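Local coordinates for phosphate ABC transporter, phosphate-binding protein (Clostridium perfringens, PDB 4Q8R) that probably captures phosphate with high affinity and delivers it to an ABC-type phosphate transporter, at residues P16-E21 / K222-F227; I34-I39 / I55-R60; E75-G80 / D235-E240; V182-V185 / E191-P194. One frame throughout, in Å; residues are numbered along the deposited sequence.

Contact 1 of 4, residues P16-E21 / K222-F227; sequences PVMEAE and KSFIDF
The Phe224 ring takes the backbone carbonyl of Glu21 at its edge, near the ring plane, with Glu21 O lying 3.7 Å from Phe224 CE1. Met18 approaches the same ring obliquely, neither over a face nor at an edge: SD sits 3.6 Å from Phe224 CE2 and 4.7 Å from the ring centroid, a Met-aromatic contact. Between these two the methylene of Glu21 closes in, CB standing 3.8 Å from Phe224 CZ. One turn later on its helix, Phe227 meets the carboxylate of Glu21 obliquely, OE1 lying 3.4 Å from Phe227 CE2, with carboxylate and ring planes almost perpendicular (83°). The bend at chi2 of Glu21 (-75°) brings the carboxylate to the Phe227 ring, whereas Met18 folds at both chi2 and chi3, which brings SD to the CE2-CZ side of Phe224. All four residues are buried. The two short helical segments cross steeply, at 108°, with axes 11.5 Å apart, so the gap is filled by the two phenylalanine rings and Met18, with Glu21 contributing its carbonyl as well as its side chain. Phe25 meets the Phe224 ring from farther along helix 15-28, Ile8 of strand 6-10 touches both Met18 and Phe224, and Ile236 and Val237 of helix 231-239 pack against Glu21.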
loop_
_atom_site.group_PDB
_atom_site.type_symbol
_atom_site.label_atom_id
_atom_site.label_comp_id
_atom_site.label_asym_id
_atom_site.label_seq_id
_atom_site.Cartn_x
_atom_site.Cartn_y
_atom_site.Cartn_z
ATOM N N PRO A 16 -4.702 4.462 6.981
ATOM C CA PRO A 16 -4.714 5.868 7.384
ATOM C C PRO A 16 -5.892 6.595 6.721
ATOM O O PRO A 16 -6.638 7.316 7.410
ATOM C CB PRO A 16 -3.371 6.386 6.870
ATOM C CG PRO A 16 -2.462 5.162 7.123
ATOM C CD PRO A 16 -3.332 4.016 6.650
ATOM N N VAL A 17 -6.108 6.375 5.431
ATOM C CA VAL A 17 -7.228 7.082 4.761
ATOM C C VAL A 17 -8.587 6.613 5.204
ATOM O O VAL A 17 -9.517 7.419 5.365
ATOM C CB VAL A 17 -7.082 7.101 3.224
ATOM C CG1 VAL A 17 -7.327 5.761 2.537
ATOM C CG2 VAL A 17 -8.002 8.170 2.602
ATOM N N MET A 18 -8.752 5.313 5.405
ATOM C CA MET A 18 -9.995 4.839 5.905
ATOM C C MET A 18 -10.353 5.390 7.275
ATOM O O MET A 18 -11.554 5.747 7.546
ATOM C CB MET A 18 -9.969 3.276 5.976
ATOM C CG MET A 18 -11.387 2.671 6.072
ATOM S SD MET A 18 -12.435 2.994 4.614
ATOM C CE MET A 18 -11.594 2.224 3.311
ATOM N N GLU A 19 -9.357 5.530 8.173
ATOM C CA GLU A 19 -9.607 6.128 9.495
ATOM C C GLU A 19 -10.044 7.623 9.317
ATOM O O GLU A 19 -10.991 8.108 9.970
ATOM C CB GLU A 19 -8.369 6.119 10.393
ATOM C CG GLU A 19 -7.853 4.713 10.785
ATOM C CD GLU A 19 -6.555 4.763 11.605
ATOM O OE1 GLU A 19 -6.044 5.884 11.948
ATOM O OE2 GLU A 19 -6.069 3.678 11.926
ATOM N N ALA A 20 -9.371 8.333 8.427
ATOM C CA ALA A 20 -9.715 9.752 8.180
ATOM C C ALA A 20 -11.113 9.864 7.611
ATOM O O ALA A 20 -11.912 10.777 7.988
ATOM C CB ALA A 20 -8.689 10.359 7.233
ATOM N N GLU A 21 -11.442 8.977 6.698
ATOM C CA GLU A 21 -12.779 8.910 6.130
ATOM C C GLU A 21 -13.829 8.663 7.180
ATOM O O GLU A 21 -14.898 9.342 7.197
ATOM C CB GLU A 21 -12.896 7.888 4.991
ATOM C CG GLU A 21 -11.983 8.082 3.770
ATOM C CD GLU A 21 -12.401 9.220 2.824
ATOM O OE1 GLU A 21 -13.429 9.908 3.083
ATOM O OE2 GLU A 21 -11.663 9.427 1.833
ATOM N N LYS A 222 -23.107 1.266 2.390
ATOM C CA LYS A 222 -23.233 1.904 1.069
ATOM C C LYS A 222 -23.062 3.414 1.233
ATOM O O LYS A 222 -22.370 4.068 0.429
ATOM C CB LYS A 222 -24.576 1.559 0.400
ATOM C CG LYS A 222 -24.642 1.934 -1.096
ATOM C CD LYS A 222 -26.058 2.147 -1.625
ATOM C CE LYS A 222 -26.100 3.093 -2.823
ATOM N NZ LYS A 222 -27.386 3.828 -2.791
ATOM N N SER A 223 -23.675 3.954 2.291
ATOM C CA SER A 223 -23.487 5.382 2.642
ATOM C C SER A 223 -22.079 5.800 2.841
ATOM O O SER A 223 -21.660 6.868 2.378
ATOM C CB SER A 223 -24.209 5.736 3.961
ATOM O OG SER A 223 -25.410 6.140 3.587
ATOM N N PHE A 224 -21.359 4.982 3.587
ATOM C CA PHE A 224 -19.947 5.238 3.812
ATOM C C PHE A 224 -19.137 5.229 2.515
ATOM O O PHE A 224 -18.342 6.123 2.314
ATOM C CB PHE A 224 -19.397 4.283 4.871
ATOM C CG PHE A 224 -17.977 4.542 5.253
ATOM C CD1 PHE A 224 -17.557 5.835 5.608
ATOM C CD2 PHE A 224 -17.055 3.516 5.269
ATOM C CE1 PHE A 224 -16.225 6.111 5.950
ATOM C CE2 PHE A 224 -15.764 3.753 5.622
ATOM C CZ PHE A 224 -15.311 5.046 5.930
ATOM N N ILE A 225 -19.321 4.223 1.644
ATOM C CA ILE A 225 -18.566 4.153 0.404
ATOM C C ILE A 225 -18.917 5.384 -0.467
ATOM O O ILE A 225 -18.058 5.976 -1.116
ATOM C CB ILE A 225 -18.916 2.887 -0.326
ATOM C CG1 ILE A 225 -18.323 1.676 0.456
ATOM C CG2 ILE A 225 -18.407 2.940 -1.750
ATOM C CD1 ILE A 225 -18.676 0.322 -0.112
ATOM N N ASP A 226 -20.200 5.739 -0.529
ATOM C CA ASP A 226 -20.628 6.919 -1.300
ATOM C C ASP A 226 -19.963 8.179 -0.747
ATOM O O ASP A 226 -19.578 9.084 -1.512
ATOM C CB ASP A 226 -22.169 7.013 -1.321
ATOM C CG ASP A 226 -22.827 5.965 -2.268
ATOM O OD1 ASP A 226 -22.150 5.358 -3.146
ATOM O OD2 ASP A 226 -24.046 5.734 -2.104
ATOM N N PHE A 227 -19.797 8.243 0.574
ATOM C CA PHE A 227 -19.118 9.395 1.154
ATOM C C PHE A 227 -17.655 9.454 0.725
ATOM O O PHE A 227 -17.122 10.490 0.433
ATOM C CB PHE A 227 -19.173 9.359 2.645
ATOM C CG PHE A 227 -18.350 10.412 3.276
ATOM C CD1 PHE A 227 -18.817 11.717 3.321
ATOM C CD2 PHE A 227 -17.082 10.128 3.805
ATOM C CE1 PHE A 227 -18.053 12.702 3.925
ATOM C CE2 PHE A 227 -16.311 11.116 4.386
ATOM C CZ PHE A 227 -16.787 12.406 4.451
#

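Contact 2 of 4, residues I34-I39 / I55-R60. With PO4 (phosphate ion), chain B.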
loop_
_atom_site.group_PDB
_atom_site.type_symbol
_atom_site.label_atom_id
_atom_site.label_comp_id
_atom_site.label_asym_id
_atom_site.label_seq_id
_atom_site.Cartn_x
_atom_site.Cartn_y
_atom_site.Cartn_z
ATOM N N ILE A 34 -18.019 2.960 12.294
ATOM C CA ILE A 34 -17.184 2.262 11.352
ATOM C C ILE A 34 -16.057 1.616 12.144
ATOM O O ILE A 34 -15.344 2.297 12.877
ATOM C CB ILE A 34 -16.495 3.209 10.319
ATOM C CG1 ILE A 34 -17.523 4.010 9.576
ATOM C CG2 ILE A 34 -15.689 2.421 9.322
ATOM C CD1 ILE A 34 -18.511 3.221 8.845
ATOM N N GLU A 35 -15.892 0.316 11.959
ATOM C CA GLU A 35 -14.862 -0.493 12.704
ATOM C C GLU A 35 -13.794 -0.911 11.677
ATOM O O GLU A 35 -14.108 -1.591 10.726
ATOM C CB GLU A 35 -15.476 -1.698 13.374
ATOM C CG GLU A 35 -16.475 -1.326 14.475
ATOM C CD GLU A 35 -17.465 -2.438 14.877
ATOM O OE1 GLU A 35 -18.299 -2.173 15.760
ATOM O OE2 GLU A 35 -17.428 -3.558 14.339
ATOM N N ILE A 36 -12.529 -0.514 11.870
ATOM C CA ILE A 36 -11.482 -0.735 10.923
ATOM C C ILE A 36 -10.386 -1.581 11.566
ATOM O O ILE A 36 -9.828 -1.172 12.593
ATOM C CB ILE A 36 -10.827 0.593 10.441
ATOM C CG1 ILE A 36 -11.906 1.501 9.821
ATOM C CG2 ILE A 36 -9.713 0.370 9.437
ATOM C CD1 ILE A 36 -11.556 2.959 9.821
ATOM N N ASN A 37 -10.077 -2.744 10.977
ATOM C CA ASN A 37 -8.993 -3.617 11.444
ATOM C C ASN A 37 -7.975 -3.818 10.336
ATOM O O ASN A 37 -8.302 -4.277 9.245
ATOM C CB ASN A 37 -9.640 -4.937 11.804
ATOM C CG ASN A 37 -8.718 -5.825 12.564
ATOM O OD1 ASN A 37 -7.676 -5.388 13.099
ATOM N ND2 ASN A 37 -9.061 -7.109 12.588
ATOM N N GLN A 38 -6.746 -3.392 10.562
ATOM C CA GLN A 38 -5.720 -3.385 9.584
ATOM C C GLN A 38 -4.906 -4.684 9.711
ATOM O O GLN A 38 -4.157 -4.875 10.675
ATOM C CB GLN A 38 -4.762 -2.222 9.798
ATOM C CG GLN A 38 -5.474 -0.903 9.573
ATOM C CD GLN A 38 -4.595 0.276 9.745
ATOM O OE1 GLN A 38 -3.547 0.336 9.102
ATOM N NE2 GLN A 38 -5.027 1.250 10.528
ATOM N N ILE A 39 -5.095 -5.550 8.742
ATOM C CA ILE A 39 -4.568 -6.920 8.776
ATOM C C ILE A 39 -3.909 -7.337 7.468
ATOM O O ILE A 39 -3.508 -8.499 7.308
ATOM C CB ILE A 39 -5.717 -7.900 9.166
ATOM C CG1 ILE A 39 -6.870 -7.863 8.161
ATOM C CG2 ILE A 39 -6.132 -7.689 10.572
ATOM C CD1 ILE A 39 -8.001 -8.824 8.472
ATOM N N ILE A 55 -17.048 -4.883 4.639
ATOM C CA ILE A 55 -16.210 -4.373 3.584
ATOM C C ILE A 55 -14.763 -4.824 3.777
ATOM O O ILE A 55 -14.276 -4.730 4.883
ATOM C CB ILE A 55 -16.252 -2.847 3.508
ATOM C CG1 ILE A 55 -17.688 -2.360 3.264
ATOM C CG2 ILE A 55 -15.309 -2.309 2.420
ATOM C CD1 ILE A 55 -17.934 -0.856 3.525
ATOM N N GLY A 56 -14.130 -5.336 2.728
ATOM C CA GLY A 56 -12.673 -5.566 2.710
ATOM C C GLY A 56 -11.973 -4.381 2.046
ATOM O O GLY A 56 -12.457 -3.823 1.072
ATOM N N MET A 57 -10.835 -3.988 2.594
ATOM C CA MET A 57 -9.997 -3.042 1.958
ATOM C C MET A 57 -8.776 -3.705 1.389
ATOM O O MET A 57 -8.080 -4.477 2.111
ATOM C CB MET A 57 -9.761 -1.815 2.814
ATOM C CG MET A 57 -9.095 -1.950 4.102
ATOM S SD MET A 57 -9.271 -0.502 5.234
ATOM C CE MET A 57 -8.326 -1.367 6.559
ATOM N N ALA A 58 -8.526 -3.430 0.115
ATOM C CA ALA A 58 -7.376 -4.021 -0.598
ATOM C C ALA A 58 -6.554 -2.953 -1.307
ATOM O O ALA A 58 -7.110 -1.925 -1.836
ATOM C CB ALA A 58 -7.858 -4.994 -1.577
ATOM N N SER A 59 -5.265 -3.194 -1.373
ATOM C CA SER A 59 -4.324 -2.296 -2.069
ATOM C C SER A 59 -3.709 -3.008 -3.276
ATOM O O SER A 59 -2.599 -2.683 -3.771
ATOM C CB SER A 59 -3.269 -1.827 -1.107
ATOM O OG SER A 59 -2.461 -2.897 -0.665
ATOM N N ARG A 60 -4.432 -4.010 -3.780
ATOM C CA ARG A 60 -4.118 -4.674 -5.051
ATOM C C ARG A 60 -5.448 -5.020 -5.707
ATOM O O ARG A 60 -6.494 -4.986 -5.026
ATOM C CB ARG A 60 -3.319 -5.982 -4.848
ATOM C CG ARG A 60 -3.992 -6.978 -3.931
ATOM C CD ARG A 60 -3.445 -8.350 -4.195
ATOM N NE ARG A 60 -3.833 -9.345 -3.224
ATOM C CZ ARG A 60 -4.927 -10.076 -3.287
ATOM N NH1 ARG A 60 -5.795 -9.896 -4.295
ATOM N NH2 ARG A 60 -5.126 -11.021 -2.376
HETATM P P PO4 B . -1.207 -3.991 2.473
HETATM O O1 PO4 B . -2.126 -5.103 1.945
HETATM O O2 PO4 B . -1.158 -3.990 3.986
HETATM O O3 PO4 B . 0.157 -4.074 1.802
HETATM O O4 PO4 B . -1.809 -2.633 1.982
#
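Strand 34-38, helix 41-50 and strand 55-58 form a beta-alpha-beta crossover whose two strands flank strand 6-10 in the sheet, and Met57 bridges that intervening strand to reach Ile36. The touch is made by methyl groups: Met57 CE lies 3.6 Å from Ile36 CG2, the two side chains crossing at about a right angle. The same methyl passes 4.0 Å from Asn37 O and 4.2 Å from Gln38 CG, so the end of one methionine meets three successive residues of the edge strand. Its reach comes from an extended chain (chi2 -164°, chi3 178°) set on a chi1 of 62°. The axes of the two strand segments are 9.0 Å apart, too far for direct backbone pairing. Two residues beyond Met57 the chain enters the phosphate site, where Ser59 OG donates a 2.7 Å hydrogen bond to phosphate O4; Ser11, Thr12, Ser13 and Ser41 add hydroxyls to the anion, as do Ser129 and Thr131. Arg60 instead pairs with Glu66. Within the layered fold, Asn37 hydrogen-bonds through its backbone to Ile8 and Gly10 of the middle strand, while Met18 and Ala22 of helix 15-28 cover Ile36, and Met18 also touches Met57.

Contact 3 of 4, residues E75-G80 / D235-E240. With ZN (zinc ion), chain D.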
loop_
_atom_site.group_PDB
_atom_site.type_symbol
_atom_site.label_atom_id
_atom_site.label_comp_id
_atom_site.label_asym_id
_atom_site.label_seq_id
_atom_site.Cartn_x
_atom_site.Cartn_y
_atom_site.Cartn_z
ATOM N N GLU A 75 -13.200 1.177 -6.660
ATOM C CA GLU A 75 -11.961 1.874 -6.556
ATOM C C GLU A 75 -12.215 3.180 -5.760
ATOM O O GLU A 75 -13.038 4.030 -6.180
ATOM C CB GLU A 75 -11.401 2.104 -7.956
ATOM C CG GLU A 75 -10.022 2.664 -8.028
ATOM C CD GLU A 75 -9.482 2.795 -9.483
ATOM O OE1 GLU A 75 -9.772 1.920 -10.346
ATOM O OE2 GLU A 75 -8.740 3.768 -9.776
ATOM N N ILE A 76 -11.501 3.376 -4.652
ATOM C CA ILE A 76 -11.624 4.609 -3.839
ATOM C C ILE A 76 -10.474 5.628 -3.921
ATOM O O ILE A 76 -10.645 6.794 -3.553
ATOM C CB ILE A 76 -11.884 4.329 -2.355
ATOM C CG1 ILE A 76 -10.748 3.507 -1.738
ATOM C CG2 ILE A 76 -13.187 3.588 -2.151
ATOM C CD1 ILE A 76 -10.879 3.322 -0.214
ATOM N N ALA A 77 -9.347 5.178 -4.451
ATOM C CA ALA A 77 -8.106 5.968 -4.613
ATOM C C ALA A 77 -7.141 5.177 -5.485
ATOM O O ALA A 77 -7.322 3.957 -5.683
ATOM C CB ALA A 77 -7.458 6.306 -3.288
ATOM N N TYR A 78 -6.130 5.873 -6.003
ATOM C CA TYR A 78 -4.925 5.199 -6.511
ATOM C C TYR A 78 -3.801 5.601 -5.575
ATOM O O TYR A 78 -3.890 6.623 -4.878
ATOM C CB TYR A 78 -4.703 5.510 -7.996
ATOM C CG TYR A 78 -4.411 4.374 -8.873
ATOM C CD1 TYR A 78 -5.426 3.508 -9.324
ATOM C CD2 TYR A 78 -3.060 4.120 -9.284
ATOM C CE1 TYR A 78 -5.094 2.417 -10.149
ATOM C CE2 TYR A 78 -2.725 3.049 -10.100
ATOM C CZ TYR A 78 -3.727 2.189 -10.528
ATOM O OH TYR A 78 -3.354 1.109 -11.312
ATOM N N ASP A 79 -2.768 4.773 -5.512
ATOM C CA ASP A 79 -1.714 4.905 -4.538
ATOM C C ASP A 79 -0.354 4.530 -5.155
ATOM O O ASP A 79 -0.198 3.444 -5.751
ATOM C CB ASP A 79 -1.978 3.996 -3.340
ATOM C CG ASP A 79 -0.904 4.074 -2.267
ATOM O OD1 ASP A 79 -0.599 5.146 -1.718
ATOM O OD2 ASP A 79 -0.381 3.030 -1.881
ATOM N N GLY A 80 0.631 5.394 -4.971
ATOM C CA GLY A 80 1.982 5.095 -5.320
ATOM C C GLY A 80 2.648 4.257 -4.257
ATOM O O GLY A 80 2.305 4.316 -3.065
ATOM N N ASP A 235 -11.248 14.595 -1.293
ATOM C CA ASP A 235 -10.276 15.527 -0.708
ATOM C C ASP A 235 -9.507 14.905 0.443
ATOM O O ASP A 235 -8.319 15.205 0.624
ATOM C CB ASP A 235 -10.947 16.812 -0.156
ATOM C CG ASP A 235 -11.441 17.746 -1.247
ATOM O OD1 ASP A 235 -10.962 17.654 -2.388
ATOM O OD2 ASP A 235 -12.359 18.572 -0.897
ATOM N N ILE A 236 -10.170 14.024 1.214
ATOM C CA ILE A 236 -9.492 13.313 2.300
ATOM C C ILE A 236 -8.449 12.332 1.695
ATOM O O ILE A 236 -7.361 12.252 2.201
ATOM C CB ILE A 236 -10.526 12.557 3.195
ATOM C CG1 ILE A 236 -11.317 13.584 4.041
ATOM C CG2 ILE A 236 -9.884 11.539 4.090
ATOM C CD1 ILE A 236 -12.652 13.117 4.593
ATOM N N VAL A 237 -8.784 11.688 0.577
ATOM C CA VAL A 237 -7.862 10.799 -0.154
ATOM C C VAL A 237 -6.657 11.620 -0.554
ATOM O O VAL A 237 -5.503 11.216 -0.312
ATOM C CB VAL A 237 -8.594 10.209 -1.391
ATOM C CG1 VAL A 237 -7.753 9.902 -2.609
ATOM C CG2 VAL A 237 -9.521 9.068 -0.977
ATOM N N ALA A 238 -6.919 12.796 -1.156
ATOM C CA ALA A 238 -5.774 13.655 -1.584
ATOM C C ALA A 238 -4.898 14.051 -0.396
ATOM O O ALA A 238 -3.659 14.107 -0.539
ATOM C CB ALA A 238 -6.245 14.929 -2.294
ATOM N N LYS A 239 -5.521 14.384 0.746
ATOM C CA LYS A 239 -4.758 14.825 1.951
ATOM C C LYS A 239 -3.849 13.720 2.542
ATOM O O LYS A 239 -2.867 14.015 3.220
ATOM C CB LYS A 239 -5.669 15.458 3.024
ATOM C CG LYS A 239 -6.075 16.875 2.641
ATOM C CD LYS A 239 -7.245 17.394 3.490
ATOM C CE LYS A 239 -6.837 17.632 4.939
ATOM N NZ LYS A 239 -7.423 18.918 5.458
ATOM N N GLU A 240 -4.223 12.474 2.291
ATOM C CA GLU A 240 -3.451 11.292 2.722
ATOM C C GLU A 240 -2.397 10.887 1.668
ATOM O O GLU A 240 -1.908 9.761 1.703
ATOM C CB GLU A 240 -4.424 10.156 3.047
ATOM C CG GLU A 240 -5.341 10.474 4.188
ATOM C CD GLU A 240 -4.654 10.584 5.531
ATOM O OE1 GLU A 240 -3.660 9.911 5.742
ATOM O OE2 GLU A 240 -5.150 11.301 6.416
HETATM ZN ZN ZN D . -12.653 19.768 -2.524
#
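Val237 spreads its two methyl groups against the bend of the strand at Ile76 and Ala77. CG1 lies 3.7 Å from Ala77 CB, and CG2 rests 3.6 Å from Ile76 O while staying 4.2 Å from Ala77 CB, so one methyl packs on the alanine and the other mainly on the preceding carbonyl. A chi1 of 149°, well away from a staggered value, turns the fork into this position. The small alanine side chain lets helix and strand come close, with the CA atoms of Ala77 and Val237 6.6 Å apart.

In the next shell, Ile76 O accepts a hydrogen bond from Gln234 NE2, which ties the same carbonyl to the helix by a polar link. Leu242, in the chain that follows the helix, touches both Ala77 and Val237, and Glu21 of helix 15-28 packs on Val237 too. Farther along the strand, Asp79 is held by Arg206 and Ser174. At the start of segment 235-240, two residues before Val237, Asp235 OD2 binds the zinc ion at 2.0 Å, Glu231 supplying the second protein ligand; Lys244 forms a salt bridge with Asp235 OD1.

Helix 231-239 is thus laid against the long strand 71-86, which pairs antiparallel with strand 205-213, an alpha-beta layering consistent with the two-lobed periplasmic-binding-protein fold.

Contact 4 of 4, residues V182-V185 / E191-P194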
loop_
_atom_site.group_PDB
_atom_site.type_symbol
_atom_site.label_atom_id
_atom_site.label_comp_id
_atom_site.label_asym_id
_atom_site.label_seq_id
_atom_site.Cartn_x
_atom_site.Cartn_y
_atom_site.Cartn_z
ATOM N N VAL A 182 12.074 9.327 6.512
ATOM C CA VAL A 182 12.620 8.365 5.553
ATOM C C VAL A 182 12.749 9.064 4.201
ATOM O O VAL A 182 12.267 10.192 4.025
ATOM C CB VAL A 182 11.742 7.081 5.442
ATOM C CG1 VAL A 182 11.712 6.300 6.758
ATOM C CG2 VAL A 182 10.339 7.389 4.980
ATOM N N SER A 183 13.486 8.457 3.275
ATOM C CA SER A 183 13.697 9.000 1.940
ATOM C C SER A 183 13.125 8.106 0.856
ATOM O O SER A 183 13.538 6.937 0.724
ATOM C CB SER A 183 15.198 9.174 1.690
ATOM O OG SER A 183 15.677 10.186 2.555
ATOM N N ALA A 184 12.192 8.607 0.067
ATOM C CA ALA A 184 11.704 7.849 -1.089
ATOM C C ALA A 184 12.656 8.110 -2.257
ATOM O O ALA A 184 12.916 9.256 -2.580
ATOM C CB ALA A 184 10.306 8.279 -1.466
ATOM N N VAL A 185 13.199 7.076 -2.873
ATOM C CA VAL A 185 14.074 7.220 -4.010
ATOM C C VAL A 185 13.306 7.619 -5.258
ATOM O O VAL A 185 12.137 7.313 -5.364
ATOM C CB VAL A 185 14.926 5.943 -4.292
ATOM C CG1 VAL A 185 15.704 5.517 -3.065
ATOM C CG2 VAL A 185 14.058 4.800 -4.768
ATOM N N GLU A 191 10.450 11.508 -9.438
ATOM C CA GLU A 191 10.162 11.671 -8.044
ATOM C C GLU A 191 8.862 10.958 -7.660
ATOM O O GLU A 191 7.882 10.955 -8.399
ATOM C CB GLU A 191 10.047 13.172 -7.658
ATOM C CG GLU A 191 11.419 13.888 -7.747
ATOM C CD GLU A 191 11.315 15.379 -7.610
ATOM O OE1 GLU A 191 10.169 15.832 -7.430
ATOM O OE2 GLU A 191 12.367 16.071 -7.670
ATOM N N ALA A 192 8.886 10.389 -6.476
ATOM C CA ALA A 192 7.755 9.636 -5.911
ATOM C C ALA A 192 6.646 10.575 -5.345
ATOM O O ALA A 192 6.512 10.799 -4.143
ATOM C CB ALA A 192 8.277 8.674 -4.859
ATOM N N THR A 193 5.833 11.115 -6.241
ATOM C CA THR A 193 4.794 12.080 -5.845
ATOM C C THR A 193 3.451 11.671 -6.432
ATOM O O THR A 193 3.391 11.033 -7.509
ATOM C CB THR A 193 5.129 13.516 -6.339
ATOM O OG1 THR A 193 5.085 13.575 -7.766
ATOM C CG2 THR A 193 6.470 13.981 -5.842
ATOM N N PRO A 194 2.373 12.013 -5.739
ATOM C CA PRO A 194 1.043 11.713 -6.314
ATOM C C PRO A 194 0.878 12.284 -7.743
ATOM O O PRO A 194 0.311 11.616 -8.608
ATOM C CB PRO A 194 0.056 12.308 -5.280
ATOM C CG PRO A 194 0.819 12.411 -3.993
ATOM C CD PRO A 194 2.307 12.477 -4.341
HETATM O O HOH W 1 11.172 10.593 -4.849
#
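Ala184, on the strand 182-187, meets Ala192, the centre of an inverse gamma turn that leads into helix 194-198. The tighter part is methyl on methyl: Ala184 CB and Ala192 CB both point across the gap and stand 4.0 Å apart, and Ala192 CB lies 4.1 Å from Val185 O as well. With such short side chains the two backbones approach to 6.5 Å between the CA atoms of Ala184 and Ala192. Phe175 and Tyr202 also touch Ala192, and Ala184 packs on Ala82 of strand 71-86, while backbone bonds of Ser183 to Thr85 and of Val185 to Leu83 hold this strand in the sheet.

The other part is looser and wetter. Glu191 is exposed and its CB points away from the strand, and the turn itself is closed by a weak bond of 3.0 Å from Thr193 N to Glu191 O. Thr193 takes the N-cap position, its OG1 accepting from Asn196 N, whereas Asn196 ND2 donates to Glu191 O. Backbone polar groups of the two segments are joined through one water molecule, which accepts a hydrogen bond from Ala192 N at 2.8 Å and gives one to Ala184 O at 3.2 Å.

Overall arrangement
Contacts 1, 2 and 3 form one continuous cluster: the centres of contacts 2 and 3 each lie about 11 Å from that of contact 1, and contact 1 touches both, helix 15-28 packing on strand 34-38 and on helix 231-239. Contact 4 stands apart, its centre about 16 Å from contact 3 and 25 to 26 Å from contacts 2 and 1. Strand 71-86 links them, carrying contact 3 and pairing with strand 182-187 of contact 4. Along the chain contact 1 encloses contacts 2 and 4, its segments alternate with those of contact 3, and contact 4 is nested inside contact 3 too. N-terminal and C-terminal elements thus build one region, consistent with the two-lobed design of binding proteins.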